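Local structure of aminopeptidase N family protein (Idiomarina loihiensis L2TR, 4FGM) at residues E30-N35 and Q293-S298. The protein probably acts as a zinc-dependent aminopeptidase of the M61 family, removing residues from the N-terminal end of peptides. Residues are numbered along the deposited sequence; the frame is centred on the assembly and turned at random.
Sequences ELWLPN and QLEKES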
ATOM      1  N   GLU A  30       5.391 -33.088  -5.477  1.00 40.00           N
ATOM      2  CA  GLU A  30       4.823 -32.203  -4.468  1.00 45.99           C
ATOM      3  C   GLU A  30       4.194 -30.959  -5.082  1.00 47.44           C
ATOM      4  O   GLU A  30       4.646 -30.455  -6.106  1.00 42.27           O
ATOM      5  CB  GLU A  30       5.892 -31.780  -3.451  1.00 42.16           C
ATOM      6  CG  GLU A  30       6.378 -32.916  -2.563  1.00 45.10           C
ATOM      7  CD  GLU A  30       7.473 -32.488  -1.603  1.00 52.14           C
ATOM      8  OE1 GLU A  30       7.882 -31.305  -1.637  1.00 57.01           O
ATOM      9  OE2 GLU A  30       7.924 -33.343  -0.812  1.00 57.45           O
ATOM     10  N   LEU A  31       3.142 -30.478  -4.428  1.00 50.78           N
ATOM     11  CA  LEU A  31       2.420 -29.285  -4.849  1.00 45.36           C
ATOM     12  C   LEU A  31       2.413 -28.352  -3.635  1.00 49.12           C
ATOM     13  O   LEU A  31       2.205 -28.802  -2.502  1.00 42.64           O
ATOM     14  CB  LEU A  31       0.978 -29.650  -5.227  1.00 43.99           C
ATOM     15  CG  LEU A  31       0.794 -30.819  -6.202  1.00 45.20           C
ATOM     16  CD1 LEU A  31      -0.669 -31.228  -6.263  1.00 47.99           C
ATOM     17  CD2 LEU A  31       1.300 -30.420  -7.567  1.00 37.87           C
ATOM     18  N   TRP A  32       2.659 -27.064  -3.858  1.00 48.62           N
ATOM     19  CA  TRP A  32       2.657 -26.118  -2.751  1.00 38.55           C
ATOM     20  C   TRP A  32       2.022 -24.777  -3.110  1.00 43.90           C
ATOM     21  O   TRP A  32       1.923 -24.409  -4.288  1.00 43.56           O
ATOM     22  CB  TRP A  32       4.080 -25.881  -2.224  1.00 37.85           C
ATOM     23  CG  TRP A  32       5.031 -25.305  -3.235  1.00 40.80           C
ATOM     24  CD1 TRP A  32       5.800 -25.999  -4.118  1.00 42.77           C
ATOM     25  CD2 TRP A  32       5.303 -23.916  -3.471  1.00 45.68           C
ATOM     26  NE1 TRP A  32       6.538 -25.134  -4.889  1.00 42.64           N
ATOM     27  CE2 TRP A  32       6.254 -23.848  -4.514  1.00 47.06           C
ATOM     28  CE3 TRP A  32       4.837 -22.721  -2.900  1.00 48.48           C
ATOM     29  CZ2 TRP A  32       6.748 -22.635  -5.005  1.00 48.41           C
ATOM     30  CZ3 TRP A  32       5.330 -21.507  -3.390  1.00 45.92           C
ATOM     31  CH2 TRP A  32       6.277 -21.478  -4.434  1.00 48.36           C
ATOM     32  N   LEU A  33       1.586 -24.054  -2.081  1.00 40.14           N
ATOM     33  CA  LEU A  33       0.965 -22.755  -2.282  1.00 39.66           C
ATOM     34  C   LEU A  33       1.716 -21.689  -1.493  1.00 38.31           C
ATOM     35  O   LEU A  33       2.096 -21.898  -0.338  1.00 36.19           O
ATOM     36  CB  LEU A  33      -0.497 -22.792  -1.839  1.00 38.30           C
ATOM     37  CG  LEU A  33      -1.321 -21.602  -2.335  1.00 41.68           C
ATOM     38  CD1 LEU A  33      -1.494 -21.739  -3.845  1.00 43.91           C
ATOM     39  CD2 LEU A  33      -2.687 -21.560  -1.636  1.00 41.49           C
ATOM     40  N   PRO A  34       1.947 -20.530  -2.112  1.00 38.67           N
ATOM     41  CA  PRO A  34       2.659 -19.447  -1.431  1.00 40.38           C
ATOM     42  C   PRO A  34       2.015 -19.138  -0.081  1.00 40.86           C
ATOM     43  O   PRO A  34       0.795 -19.203   0.051  1.00 40.63           O
ATOM     44  CB  PRO A  34       2.520 -18.279  -2.404  1.00 45.18           C
ATOM     45  CG  PRO A  34       2.466 -18.952  -3.739  1.00 40.64           C
ATOM     46  CD  PRO A  34       1.549 -20.131  -3.470  1.00 39.82           C
ATOM     47  N   ASN A  35       2.831 -18.808   0.919  1.00 40.45           N
ATOM     48  CA  ASN A  35       2.291 -18.476   2.225  1.00 40.46           C
ATOM     49  C   ASN A  35       2.123 -16.968   2.381  1.00 45.87           C
ATOM     50  O   ASN A  35       1.600 -16.495   3.390  1.00 49.74           O
ATOM     51  CB  ASN A  35       3.163 -19.054   3.337  1.00 43.32           C
ATOM     52  CG  ASN A  35       2.977 -20.542   3.488  1.00 46.61           C
ATOM     53  OD1 ASN A  35       1.858 -21.038   3.394  1.00 48.14           O
ATOM     54  ND2 ASN A  35       4.065 -21.264   3.729  1.00 47.11           N
ATOM     55  N   GLN A 293      11.001 -16.089  -2.288  1.00 50.21           N
ATOM     56  CA  GLN A 293      10.863 -17.349  -1.564  1.00 54.30           C
ATOM     57  C   GLN A 293       9.544 -17.098  -0.826  1.00 49.62           C
ATOM     58  O   GLN A 293       9.466 -16.267   0.078  1.00 44.67           O
ATOM     59  CB  GLN A 293      12.061 -17.586  -0.621  1.00 59.11           C
ATOM     60  CG  GLN A 293      12.150 -16.700   0.601  1.00 66.35           C
ATOM     61  CD  GLN A 293      11.376 -17.257   1.784  1.00 68.29           C
ATOM     62  OE1 GLN A 293      10.733 -18.305   1.689  1.00 68.34           O
ATOM     63  NE2 GLN A 293      11.434 -16.554   2.909  1.00 64.90           N
ATOM     64  N   LEU A 294       8.498 -17.798  -1.251  1.00 42.54           N
ATOM     65  CA  LEU A 294       7.161 -17.585  -0.705  1.00 44.43           C
ATOM     66  C   LEU A 294       6.622 -18.576   0.320  1.00 44.61           C
ATOM     67  O   LEU A 294       5.408 -18.691   0.505  1.00 47.75           O
ATOM     68  CB  LEU A 294       6.175 -17.478  -1.874  1.00 49.28           C
ATOM     69  CG  LEU A 294       6.616 -16.470  -2.940  1.00 46.07           C
ATOM     70  CD1 LEU A 294       5.678 -16.499  -4.130  1.00 44.95           C
ATOM     71  CD2 LEU A 294       6.655 -15.095  -2.322  1.00 49.17           C
ATOM     72  N   GLU A 295       7.513 -19.275   1.002  1.00 47.74           N
ATOM     73  CA  GLU A 295       7.098 -20.243   1.999  1.00 55.17           C
ATOM     74  C   GLU A 295       7.254 -19.642   3.391  1.00 50.65           C
ATOM     75  O   GLU A 295       6.585 -20.055   4.335  1.00 56.01           O
ATOM     76  CB  GLU A 295       7.989 -21.489   1.898  1.00 59.28           C
ATOM     77  CG  GLU A 295       7.441 -22.754   2.542  1.00 64.57           C
ATOM     78  CD  GLU A 295       6.942 -23.755   1.508  1.00 73.00           C
ATOM     79  OE1 GLU A 295       7.212 -23.554   0.303  1.00 69.54           O
ATOM     80  OE2 GLU A 295       6.291 -24.750   1.894  1.00 79.45           O
ATOM     81  N   LYS A 296       8.116 -18.638   3.504  1.00 48.22           N
ATOM     82  CA  LYS A 296       8.439 -18.059   4.803  1.00 49.42           C
ATOM     83  C   LYS A 296       8.773 -16.568   4.700  1.00 49.55           C
ATOM     84  O   LYS A 296       8.825 -16.006   3.603  1.00 44.41           O
ATOM     85  CB  LYS A 296       9.662 -18.818   5.319  1.00 56.80           C
ATOM     86  CG  LYS A 296       9.941 -18.779   6.789  1.00 72.31           C
ATOM     87  CD  LYS A 296      11.425 -19.076   7.023  1.00 77.22           C
ATOM     88  CE  LYS A 296      11.903 -20.300   6.248  1.00 72.10           C
ATOM     89  NZ  LYS A 296      13.395 -20.327   6.126  1.00 68.59           N
ATOM     90  N   GLU A 297       9.016 -15.934   5.846  1.00 44.45           N
ATOM     91  CA  GLU A 297       9.378 -14.518   5.858  1.00 46.04           C
ATOM     92  C   GLU A 297      10.675 -14.318   5.058  1.00 46.85           C
ATOM     93  O   GLU A 297      11.587 -15.146   5.121  1.00 40.98           O
ATOM     94  CB  GLU A 297       9.598 -14.017   7.295  1.00 46.60           C
ATOM     95  CG  GLU A 297       8.344 -13.989   8.172  1.00 45.48           C
ATOM     96  CD  GLU A 297       8.047 -15.322   8.848  1.00 46.04           C
ATOM     97  OE1 GLU A 297       8.629 -16.350   8.441  1.00 47.49           O
ATOM     98  OE2 GLU A 297       7.219 -15.338   9.782  1.00 43.86           O
ATOM     99  N   SER A 298      10.738 -13.228   4.297  1.00 44.74           N
ATOM    100  CA  SER A 298      11.918 -12.900   3.501  1.00 45.37           C
ATOM    101  C   SER A 298      12.321 -11.505   3.953  1.00 43.24           C
ATOM    102  O   SER A 298      11.695 -10.508   3.592  1.00 46.79           O
ATOM    103  CB  SER A 298      11.590 -12.914   2.000  1.00 43.28           C
ATOM    104  OG  SER A 298      12.766 -12.760   1.215  1.00 49.20           O
TER
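This contact joins the N-terminal β domain of an M61 peptidase to its catalytic part: the turn leaving strand 30-32 meets the loop between helix 262-277, which carries the zinc-binding H273 and H277, and helix 303-306. N35 makes both hydrogen bonds between the two segments, to successive carbonyls. Its backbone N reaches L294 O at 2.6 Å, the donor lying almost on the extended C=O line (177°). Its side-chain ND2 reaches E295 O at 2.9 Å; that oxygen lies close to the plane of the N35 amide, while the nitrogen sits somewhat out of the carbonyl plane. CG of N35 is anti to the carbonyl carbon (chi1 -75°), which puts the amide beside the backbone N, facing the same loop. Just before it, P34 CB packs on L294 CB at 3.8 Å, and L294 CD1 lies beside the proline ring. W32 adds CZ3, 4.4 Å from L294 CB. The chain of E295 bends at chi2, bringing OE1 obliquely to W32 CE3 at 4.1 Å, carboxylate and ring planes 45° apart. That carboxylate is engaged mainly by R71, which pairs with OE1 and also salt-bridges E30 OE1. Within the loop, K296 N donates to Q293 OE1 at 3.2 Å, which probably helps hold the turn. The two bonds from N35 restrict sliding and turning of the 294-295 backbone against it, with the L294 side chain about 13 Å from the bound maleic acid.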